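Local atomic coordinates of oligopeptide ABC transporter, periplasmic oligopeptide-binding protein, putative (Thermotoga maritima MSB8, PDB entry 5IPW), a protein that probably binds oligopeptides in the periplasm and passes them to an ABC transporter for uptake. Residues R42-P47 against K117-S122; G97-W102 against Y111-R116; P126-D131 against D163-K168. All coordinates share one frame; numbering follows the deposited sequence.

Interaction 1: residues R42-P47 against K117-S122; sequences RLPEEP and KGVKWS
Pro44 sets the CB edge of its ring against CG2 of Val119, 3.6 Å away, and its CG lies a little farther from the same methyl. CG2 of Val119 stands beside its own backbone N, CG1 being anti to it (chi1 169°), and this brings the methyl to the proline ring. The same CB also meets the carbonyl O of Lys117. That oxygen accepts the N-H of Glu45 in an almost straight bond of 2.9 Å, N to O. At Gly118, where phi is positive (92°), the absence of a side chain lets the backbone come close to Pro44 CA and Glu45 N; a CB would crowd both. The contact joins two loops of this family 5 solute-binding protein: one leads from helix 39-42 to strand 48-51, the other from strand 110-115 toward helix 129-140. Lys120 curls back, bent at its third and fourth torsions, and its NZ gives a hydrogen bond to Arg42 O at 2.9 Å, from well above the carbonyl plane. NZ also bonds Gln41 O, a pairing of charge with helix-end carbonyls that is probably favourable. A water donates to Arg42 O and accepts from Lys120 N. On the solvent-facing side the extended Glu45 lays its carboxylate across the aliphatic part of Lys117, OE2 3.2 Å from CE, while OE2 and Lys117 NZ remain 4.4 Å apart, too far for a salt bridge.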
loop_
_atom_site.group_PDB
_atom_site.type_symbol
_atom_site.label_atom_id
_atom_site.label_comp_id
_atom_site.label_asym_id
_atom_site.label_seq_id
_atom_site.Cartn_x
_atom_site.Cartn_y
_atom_site.Cartn_z
ATOM N N ARG A 42 -28.506 -8.073 -17.171
ATOM C CA ARG A 42 -27.615 -8.229 -16.011
ATOM C C ARG A 42 -26.693 -7.033 -15.798
ATOM O O ARG A 42 -26.503 -6.582 -14.669
ATOM C CB ARG A 42 -26.723 -9.446 -16.193
ATOM C CG ARG A 42 -27.325 -10.784 -15.823
ATOM C CD ARG A 42 -26.246 -11.849 -15.942
ATOM N NE ARG A 42 -26.359 -12.539 -17.208
ATOM C CZ ARG A 42 -25.360 -12.917 -17.994
ATOM N NH1 ARG A 42 -24.091 -12.682 -17.710
ATOM N NH2 ARG A 42 -25.659 -13.543 -19.110
ATOM N N LEU A 43 -26.088 -6.554 -16.882
ATOM C CA LEU A 43 -25.189 -5.391 -16.820
ATOM C C LEU A 43 -25.934 -4.101 -16.470
ATOM O O LEU A 43 -27.132 -3.990 -16.704
ATOM C CB LEU A 43 -24.481 -5.193 -18.162
ATOM C CG LEU A 43 -23.455 -6.248 -18.555
ATOM C CD1 LEU A 43 -23.190 -6.164 -20.045
ATOM C CD2 LEU A 43 -22.166 -6.062 -17.774
ATOM N N PRO A 44 -25.220 -3.114 -15.918
ATOM C CA PRO A 44 -25.836 -1.804 -15.734
ATOM C C PRO A 44 -26.017 -1.085 -17.067
ATOM O O PRO A 44 -25.642 -1.616 -18.109
ATOM C CB PRO A 44 -24.824 -1.064 -14.865
ATOM C CG PRO A 44 -23.521 -1.690 -15.209
ATOM C CD PRO A 44 -23.818 -3.132 -15.467
ATOM N N GLU A 45 -26.596 0.110 -17.027
ATOM C CA GLU A 45 -26.797 0.897 -18.239
ATOM C C GLU A 45 -25.461 1.395 -18.760
ATOM O O GLU A 45 -25.249 1.450 -19.952
ATOM C CB GLU A 45 -27.733 2.070 -17.976
ATOM C CG GLU A 45 -29.193 1.653 -17.845
ATOM C CD GLU A 45 -30.136 2.819 -17.566
ATOM O OE1 GLU A 45 -29.679 3.990 -17.500
ATOM O OE2 GLU A 45 -31.348 2.554 -17.407
ATOM N N GLU A 46 -24.563 1.737 -17.849
ATOM C CA GLU A 46 -23.252 2.245 -18.202
ATOM C C GLU A 46 -22.169 1.491 -17.410
ATOM O O GLU A 46 -21.689 1.978 -16.378
ATOM C CB GLU A 46 -23.182 3.750 -17.918
ATOM C CG GLU A 46 -24.192 4.600 -18.693
ATOM C CD GLU A 46 -23.877 6.092 -18.624
ATOM O OE1 GLU A 46 -23.462 6.669 -19.653
ATOM O OE2 GLU A 46 -24.023 6.684 -17.535
ATOM N N PRO A 47 -21.780 0.292 -17.887
ATOM C CA PRO A 47 -20.739 -0.475 -17.200
ATOM C C PRO A 47 -19.381 0.213 -17.244
ATOM O O PRO A 47 -19.128 1.021 -18.127
ATOM C CB PRO A 47 -20.679 -1.782 -18.005
ATOM C CG PRO A 47 -21.197 -1.422 -19.354
ATOM C CD PRO A 47 -22.274 -0.413 -19.086
ATOM N N LYS A 117 -26.326 3.473 -12.864
ATOM C CA LYS A 117 -27.689 2.998 -12.774
ATOM C C LYS A 117 -27.800 1.593 -13.356
ATOM O O LYS A 117 -27.229 1.293 -14.401
ATOM C CB LYS A 117 -28.630 3.962 -13.507
ATOM C CG LYS A 117 -30.093 3.529 -13.559
ATOM C CD LYS A 117 -30.959 4.580 -14.251
ATOM C CE LYS A 117 -32.292 4.010 -14.728
ATOM N NZ LYS A 117 -33.211 3.647 -13.613
ATOM N N GLY A 118 -28.533 0.733 -12.663
ATOM C CA GLY A 118 -28.756 -0.634 -13.118
ATOM C C GLY A 118 -27.763 -1.665 -12.610
ATOM O O GLY A 118 -27.888 -2.837 -12.938
ATOM N N VAL A 119 -26.777 -1.247 -11.818
ATOM C CA VAL A 119 -25.863 -2.198 -11.208
ATOM C C VAL A 119 -26.637 -3.064 -10.231
ATOM O O VAL A 119 -27.392 -2.563 -9.401
ATOM C CB VAL A 119 -24.711 -1.516 -10.451
ATOM C CG1 VAL A 119 -23.944 -2.535 -9.618
ATOM C CG2 VAL A 119 -23.768 -0.820 -11.418
ATOM N N LYS A 120 -26.426 -4.368 -10.327
ATOM C CA LYS A 120 -27.084 -5.306 -9.451
ATOM C C LYS A 120 -26.059 -6.087 -8.644
ATOM O O LYS A 120 -24.964 -6.360 -9.126
ATOM C CB LYS A 120 -27.977 -6.240 -10.278
ATOM C CG LYS A 120 -29.273 -5.577 -10.736
ATOM C CD LYS A 120 -29.915 -6.277 -11.930
ATOM C CE LYS A 120 -30.002 -5.381 -13.166
ATOM N NZ LYS A 120 -28.681 -4.991 -13.734
ATOM N N TRP A 121 -26.423 -6.420 -7.406
ATOM C CA TRP A 121 -25.649 -7.348 -6.578
ATOM C C TRP A 121 -25.621 -8.725 -7.223
ATOM O O TRP A 121 -26.410 -9.005 -8.127
ATOM C CB TRP A 121 -26.265 -7.472 -5.178
ATOM C CG TRP A 121 -26.173 -6.227 -4.357
ATOM C CD1 TRP A 121 -27.095 -5.222 -4.278
ATOM C CD2 TRP A 121 -25.100 -5.854 -3.493
ATOM N NE1 TRP A 121 -26.657 -4.243 -3.425
ATOM C CE2 TRP A 121 -25.433 -4.601 -2.930
ATOM C CE3 TRP A 121 -23.886 -6.447 -3.146
ATOM C CZ2 TRP A 121 -24.595 -3.939 -2.033
ATOM C CZ3 TRP A 121 -23.053 -5.790 -2.257
ATOM C CH2 TRP A 121 -23.408 -4.546 -1.717
ATOM N N SER A 122 -24.735 -9.594 -6.736
ATOM C CA SER A 122 -24.542 -10.933 -7.321
ATOM C C SER A 122 -25.781 -11.844 -7.268
ATOM O O SER A 122 -25.858 -12.829 -7.993
ATOM C CB SER A 122 -23.348 -11.627 -6.666
ATOM O OG SER A 122 -23.535 -11.757 -5.267
HETATM O O HOH W 1 -24.838 -5.517 -12.594
#

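Interaction 2: residues G97-W102 against Y111-R116; sequences GLAKSW and YIFHLR
Trp102 and Phe113 lean together on one face of a beta hairpin, formed by strands 94-105 and 110-115 within a five-stranded antiparallel sheet. They are a non-hydrogen-bonded pair. Trp102 CG sits between its backbone N and carbonyl carbon (chi1 49°), which carries the indole away from strand 110-115 and leaves CB to touch Phe113 CD1 at 3.4 Å. The rings are tilted rather than stacked, the five-membered ring of Trp102 and the Phe113 ring having planes 35° apart and centroids separated by 5.6 Å. Ala99 CB reaches the same Phe113 CD1 from farther along the hairpin. On the opposite face Ser101 and His114 form the hydrogen-bonded pair, His114 N donating to Ser101 O over 2.8 Å. The imidazole turns its edge toward that oxygen, with CD2 beside it, takes Ile112 CG2 over one face and gives its NE2 to Glu103. Arg116 folds back at its third torsion (chi3 84°) along the chain from Gly97 to the corner at Lys100. Its guanidinium presents an edge to Gly97 O, the bond from NH1 being bent and weak, while Lys100 CB lies 3.9 Å above one face; NE is bound to Glu46 O and Lys100 NZ to the Glu46 carboxylate. A methionine in place of Arg116 would probably leave the carbonyls of Gly97 and Glu46 without these donors and Lys100 CB without the flat group beside it. At the corner itself Lys100 N gives a hydrogen bond to His114 O, 3.0 Å between N and O, nearly along the C=O axis though bent at the hydrogen.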
loop_
_atom_site.group_PDB
_atom_site.type_symbol
_atom_site.label_atom_id
_atom_site.label_comp_id
_atom_site.label_asym_id
_atom_site.label_seq_id
_atom_site.Cartn_x
_atom_site.Cartn_y
_atom_site.Cartn_z
ATOM N N GLY A 97 -14.398 3.427 -10.981
ATOM C CA GLY A 97 -14.711 2.092 -10.482
ATOM C C GLY A 97 -16.211 1.920 -10.498
ATOM O O GLY A 97 -16.817 2.055 -11.541
ATOM N N LEU A 98 -16.812 1.633 -9.349
ATOM C CA LEU A 98 -18.271 1.598 -9.260
ATOM C C LEU A 98 -18.888 2.976 -9.430
ATOM O O LEU A 98 -20.053 3.084 -9.787
ATOM C CB LEU A 98 -18.755 0.983 -7.952
ATOM C CG LEU A 98 -19.068 -0.504 -8.100
ATOM C CD1 LEU A 98 -19.366 -1.116 -6.750
ATOM C CD2 LEU A 98 -20.224 -0.774 -9.052
ATOM N N ALA A 99 -18.112 4.019 -9.158
ATOM C CA ALA A 99 -18.497 5.372 -9.514
ATOM C C ALA A 99 -17.961 5.693 -10.902
ATOM O O ALA A 99 -16.783 5.491 -11.178
ATOM C CB ALA A 99 -17.946 6.360 -8.502
ATOM N N LYS A 100 -18.831 6.188 -11.779
ATOM C CA LYS A 100 -18.403 6.656 -13.098
ATOM C C LYS A 100 -17.707 8.022 -13.023
ATOM O O LYS A 100 -16.822 8.325 -13.827
ATOM C CB LYS A 100 -19.571 6.681 -14.077
ATOM C CG LYS A 100 -20.673 7.675 -13.762
ATOM C CD LYS A 100 -21.922 7.353 -14.571
ATOM C CE LYS A 100 -22.917 8.502 -14.558
ATOM N NZ LYS A 100 -23.574 8.667 -15.887
ATOM N N SER A 101 -18.095 8.839 -12.054
ATOM C CA SER A 101 -17.467 10.149 -11.859
ATOM C C SER A 101 -17.758 10.660 -10.472
ATOM O O SER A 101 -18.726 10.247 -9.827
ATOM C CB SER A 101 -17.962 11.170 -12.888
ATOM O OG SER A 101 -19.373 11.304 -12.843
ATOM N N TRP A 102 -16.891 11.550 -10.012
ATOM C CA TRP A 102 -17.020 12.119 -8.687
ATOM C C TRP A 102 -16.694 13.596 -8.731
ATOM O O TRP A 102 -16.294 14.133 -9.763
ATOM C CB TRP A 102 -16.143 11.371 -7.676
ATOM C CG TRP A 102 -14.728 11.171 -8.119
ATOM C CD1 TRP A 102 -13.639 11.891 -7.735
ATOM C CD2 TRP A 102 -14.251 10.169 -9.020
ATOM N NE1 TRP A 102 -12.513 11.405 -8.345
ATOM C CE2 TRP A 102 -12.860 10.348 -9.142
ATOM C CE3 TRP A 102 -14.867 9.139 -9.740
ATOM C CZ2 TRP A 102 -12.072 9.536 -9.955
ATOM C CZ3 TRP A 102 -14.087 8.338 -10.553
ATOM C CH2 TRP A 102 -12.704 8.539 -10.654
ATOM N N TYR A 111 -17.887 15.536 -0.863
ATOM C CA TYR A 111 -17.590 14.728 -2.043
ATOM C C TYR A 111 -18.871 14.084 -2.540
ATOM O O TYR A 111 -19.615 13.499 -1.755
ATOM C CB TYR A 111 -16.576 13.641 -1.702
ATOM C CG TYR A 111 -15.255 14.175 -1.204
ATOM C CD1 TYR A 111 -15.045 14.410 0.149
ATOM C CD2 TYR A 111 -14.217 14.452 -2.089
ATOM C CE1 TYR A 111 -13.835 14.900 0.611
ATOM C CE2 TYR A 111 -13.002 14.939 -1.637
ATOM C CZ TYR A 111 -12.816 15.164 -0.287
ATOM O OH TYR A 111 -11.610 15.645 0.167
ATOM N N ILE A 112 -19.131 14.216 -3.836
ATOM C CA ILE A 112 -20.253 13.538 -4.477
ATOM C C ILE A 112 -19.701 12.438 -5.372
ATOM O O ILE A 112 -18.796 12.680 -6.166
ATOM C CB ILE A 112 -21.107 14.506 -5.331
ATOM C CG1 ILE A 112 -22.097 15.282 -4.458
ATOM C CG2 ILE A 112 -21.914 13.750 -6.382
ATOM C CD1 ILE A 112 -21.470 16.257 -3.491
ATOM N N PHE A 113 -20.252 11.235 -5.240
ATOM C CA PHE A 113 -19.930 10.129 -6.140
ATOM C C PHE A 113 -21.162 9.763 -6.952
ATOM O O PHE A 113 -22.245 9.563 -6.396
ATOM C CB PHE A 113 -19.443 8.907 -5.362
ATOM C CG PHE A 113 -18.086 9.078 -4.755
ATOM C CD1 PHE A 113 -16.948 8.833 -5.500
ATOM C CD2 PHE A 113 -17.948 9.484 -3.436
ATOM C CE1 PHE A 113 -15.688 8.998 -4.945
ATOM C CE2 PHE A 113 -16.696 9.644 -2.873
ATOM C CZ PHE A 113 -15.561 9.402 -3.630
ATOM N N HIS A 114 -20.977 9.674 -8.268
ATOM C CA HIS A 114 -22.055 9.357 -9.190
ATOM C C HIS A 114 -21.987 7.893 -9.581
ATOM O O HIS A 114 -21.031 7.450 -10.215
ATOM C CB HIS A 114 -21.962 10.237 -10.431
ATOM C CG HIS A 114 -22.075 11.697 -10.132
ATOM N ND1 HIS A 114 -23.286 12.356 -10.094
ATOM C CD2 HIS A 114 -21.132 12.621 -9.836
ATOM C CE1 HIS A 114 -23.080 13.626 -9.798
ATOM N NE2 HIS A 114 -21.782 13.813 -9.635
ATOM N N LEU A 115 -23.018 7.153 -9.202
ATOM C CA LEU A 115 -23.051 5.715 -9.386
ATOM C C LEU A 115 -23.632 5.355 -10.740
ATOM O O LEU A 115 -24.110 6.223 -11.473
ATOM C CB LEU A 115 -23.876 5.069 -8.273
ATOM C CG LEU A 115 -23.468 5.435 -6.844
ATOM C CD1 LEU A 115 -24.277 4.612 -5.853
ATOM C CD2 LEU A 115 -21.980 5.230 -6.619
ATOM N N ARG A 116 -23.603 4.062 -11.047
ATOM C CA ARG A 116 -23.973 3.565 -12.355
ATOM C C ARG A 116 -25.332 2.911 -12.185
ATOM O O ARG A 116 -25.486 1.953 -11.422
ATOM C CB ARG A 116 -22.912 2.585 -12.878
ATOM C CG ARG A 116 -21.499 2.924 -12.401
ATOM C CD ARG A 116 -20.441 1.905 -12.798
ATOM N NE ARG A 116 -20.004 2.205 -14.144
ATOM C CZ ARG A 116 -18.857 2.775 -14.487
ATOM N NH1 ARG A 116 -17.921 3.099 -13.604
ATOM N NH2 ARG A 116 -18.643 3.011 -15.768
#

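Interaction 3: residues P126-D131 against D163-K168; sequences PYTAHD and DDYTVK
His130 and Asp164 meet with their flat groups almost perpendicular, ring and carboxylate planes 82° apart. NE2 of the imidazole donates to Asp164 OD1 over 3.1 Å, the oxygen lying close to the ring plane and being approached nearly head-on down its C-O bond, though the bond is bent at the hydrogen. CG of His130 lies beside its backbone N (chi1 -54°), which brings NE2 to the Asp164 carboxylate. The backbone joins in as well: Ala129 N bonds Asp164 O at 2.7 Å, tilted from the carbonyl plane. This is the first turn of helix 129-140 resting on the type I turn, Asp163 to Thr166, that links strands 157-163 and 166-171 of the antiparallel sheet. Thr128 is the N-cap: its OG1 takes the His130 N-H, and with Asp131, whose OD2 receives a weak bond from Thr128 N, it makes a capping box. The turn has its own fastening in Asp163 OD1, which accepts from Tyr165 N at 2.8 Å, an Asx turn, and also from Thr166 OG1. Ala129 points its methyl into the sheet side of the contact, with CB 3.6 Å from Thr166 O and 3.9 Å from Val167 CB; Leu115 and Ala161 also touch this alanine. Tyr165 swings its ring back so that CE1, at the ring edge, lies 3.6 Å from Tyr127 O, and a water bridges that carbonyl to the phenol OH.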
loop_
_atom_site.group_PDB
_atom_site.type_symbol
_atom_site.label_atom_id
_atom_site.label_comp_id
_atom_site.label_asym_id
_atom_site.label_seq_id
_atom_site.Cartn_x
_atom_site.Cartn_y
_atom_site.Cartn_z
ATOM N N PRO A 126 -30.988 -4.762 -6.717
ATOM C CA PRO A 126 -30.375 -3.507 -7.151
ATOM C C PRO A 126 -29.382 -2.906 -6.161
ATOM O O PRO A 126 -29.594 -2.922 -4.951
ATOM C CB PRO A 126 -31.570 -2.566 -7.350
ATOM C CG PRO A 126 -32.695 -3.192 -6.607
ATOM C CD PRO A 126 -32.454 -4.664 -6.622
ATOM N N TYR A 127 -28.295 -2.380 -6.707
ATOM C CA TYR A 127 -27.296 -1.685 -5.927
ATOM C C TYR A 127 -27.537 -0.198 -6.088
ATOM O O TYR A 127 -27.635 0.298 -7.216
ATOM C CB TYR A 127 -25.898 -2.034 -6.420
ATOM C CG TYR A 127 -24.814 -1.229 -5.767
ATOM C CD1 TYR A 127 -24.584 -1.320 -4.409
ATOM C CD2 TYR A 127 -24.025 -0.361 -6.509
ATOM C CE1 TYR A 127 -23.588 -0.578 -3.799
ATOM C CE2 TYR A 127 -23.029 0.391 -5.907
ATOM C CZ TYR A 127 -22.813 0.272 -4.553
ATOM O OH TYR A 127 -21.813 1.001 -3.962
ATOM N N THR A 128 -27.621 0.499 -4.955
ATOM C CA THR A 128 -27.941 1.915 -4.924
ATOM C C THR A 128 -27.060 2.590 -3.900
ATOM O O THR A 128 -26.313 1.926 -3.184
ATOM C CB THR A 128 -29.413 2.151 -4.537
ATOM O OG1 THR A 128 -29.620 1.770 -3.173
ATOM C CG2 THR A 128 -30.337 1.337 -5.432
ATOM N N ALA A 129 -27.165 3.912 -3.821
ATOM C CA ALA A 129 -26.402 4.685 -2.851
ATOM C C ALA A 129 -26.867 4.425 -1.426
ATOM O O ALA A 129 -26.145 4.723 -0.477
ATOM C CB ALA A 129 -26.498 6.167 -3.166
ATOM N N HIS A 130 -28.061 3.866 -1.269
ATOM C CA HIS A 130 -28.546 3.516 0.061
ATOM C C HIS A 130 -27.711 2.398 0.682
ATOM O O HIS A 130 -27.554 2.354 1.901
ATOM C CB HIS A 130 -30.027 3.150 0.018
ATOM C CG HIS A 130 -30.873 4.207 -0.620
ATOM N ND1 HIS A 130 -31.021 5.465 -0.079
ATOM C CD2 HIS A 130 -31.573 4.209 -1.779
ATOM C CE1 HIS A 130 -31.787 6.193 -0.871
ATOM N NE2 HIS A 130 -32.136 5.456 -1.909
ATOM N N ASP A 131 -27.151 1.519 -0.147
ATOM C CA ASP A 131 -26.234 0.487 0.347
ATOM C C ASP A 131 -24.943 1.071 0.927
ATOM O O ASP A 131 -24.348 0.491 1.840
ATOM C CB ASP A 131 -25.902 -0.502 -0.763
ATOM C CG ASP A 131 -27.078 -1.368 -1.128
ATOM O OD1 ASP A 131 -27.804 -1.794 -0.203
ATOM O OD2 ASP A 131 -27.276 -1.630 -2.333
ATOM N N ASP A 163 -29.865 10.783 -4.451
ATOM C CA ASP A 163 -30.859 9.920 -5.093
ATOM C C ASP A 163 -30.273 8.514 -5.143
ATOM O O ASP A 163 -29.190 8.276 -4.607
ATOM C CB ASP A 163 -31.233 10.433 -6.488
ATOM C CG ASP A 163 -30.035 10.579 -7.395
ATOM O OD1 ASP A 163 -29.297 9.592 -7.583
ATOM O OD2 ASP A 163 -29.828 11.690 -7.925
ATOM N N ASP A 164 -30.973 7.592 -5.790
ATOM C CA ASP A 164 -30.537 6.197 -5.841
ATOM C C ASP A 164 -29.104 6.015 -6.324
ATOM O O ASP A 164 -28.449 5.045 -5.951
ATOM C CB ASP A 164 -31.464 5.380 -6.742
ATOM C CG ASP A 164 -32.792 5.078 -6.092
ATOM O OD1 ASP A 164 -32.941 5.289 -4.868
ATOM O OD2 ASP A 164 -33.692 4.618 -6.820
ATOM N N TYR A 165 -28.627 6.933 -7.154
ATOM C CA TYR A 165 -27.340 6.777 -7.803
ATOM C C TYR A 165 -26.390 7.938 -7.539
ATOM O O TYR A 165 -25.433 8.146 -8.278
ATOM C CB TYR A 165 -27.580 6.539 -9.296
ATOM C CG TYR A 165 -28.505 5.362 -9.497
ATOM C CD1 TYR A 165 -28.097 4.074 -9.144
ATOM C CD2 TYR A 165 -29.805 5.535 -9.972
ATOM C CE1 TYR A 165 -28.943 2.986 -9.288
ATOM C CE2 TYR A 165 -30.662 4.453 -10.123
ATOM C CZ TYR A 165 -30.222 3.179 -9.782
ATOM O OH TYR A 165 -31.052 2.089 -9.925
ATOM N N THR A 166 -26.640 8.675 -6.463
ATOM C CA THR A 166 -25.737 9.739 -6.036
ATOM C C THR A 166 -25.599 9.683 -4.528
ATOM O O THR A 166 -26.601 9.686 -3.808
ATOM C CB THR A 166 -26.247 11.142 -6.427
ATOM O OG1 THR A 166 -26.971 11.076 -7.658
ATOM C CG2 THR A 166 -25.084 12.093 -6.583
ATOM N N VAL A 167 -24.354 9.625 -4.064
ATOM C CA VAL A 167 -24.045 9.587 -2.642
ATOM C C VAL A 167 -23.151 10.777 -2.325
ATOM O O VAL A 167 -22.245 11.112 -3.096
ATOM C CB VAL A 167 -23.371 8.252 -2.218
ATOM C CG1 VAL A 167 -22.121 7.961 -3.035
ATOM C CG2 VAL A 167 -23.052 8.244 -0.723
ATOM N N LYS A 168 -23.426 11.409 -1.189
ATOM C CA LYS A 168 -22.733 12.614 -0.770
ATOM C C LYS A 168 -22.073 12.369 0.573
ATOM O O LYS A 168 -22.733 11.968 1.526
ATOM C CB LYS A 168 -23.728 13.780 -0.672
ATOM C CG LYS A 168 -23.184 15.053 -0.029
ATOM C CD LYS A 168 -24.214 16.175 -0.048
ATOM C CE LYS A 168 -23.730 17.398 0.723
ATOM N NZ LYS A 168 -24.477 18.630 0.353
HETATM O O HOH W 2 -29.343 -0.624 -9.688
#

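How the interactions relate
Strand 110-115, the loop after it and the strand paired with it run through the three contacts. Interaction 2 is the buried one, holding the hairpin by backbone bonds and aromatic packing; interactions 1 and 3 are partly buried and put charged or polar side chains at their outer sides. Glu46 of interaction 1 ties into the corner of interaction 2. Interactions 2 and 3 share one sheet, since Phe113 and Leu115 pair through their backbones with Val167 and Tyr165. Between interactions 1 and 3, Val119 O probably accepts from Tyr127 N, and the indole NE1 of Trp121 bonds Asp131 OD2. Loop meets loop in the first, strand meets strand in the second, helix start meets turn in the third.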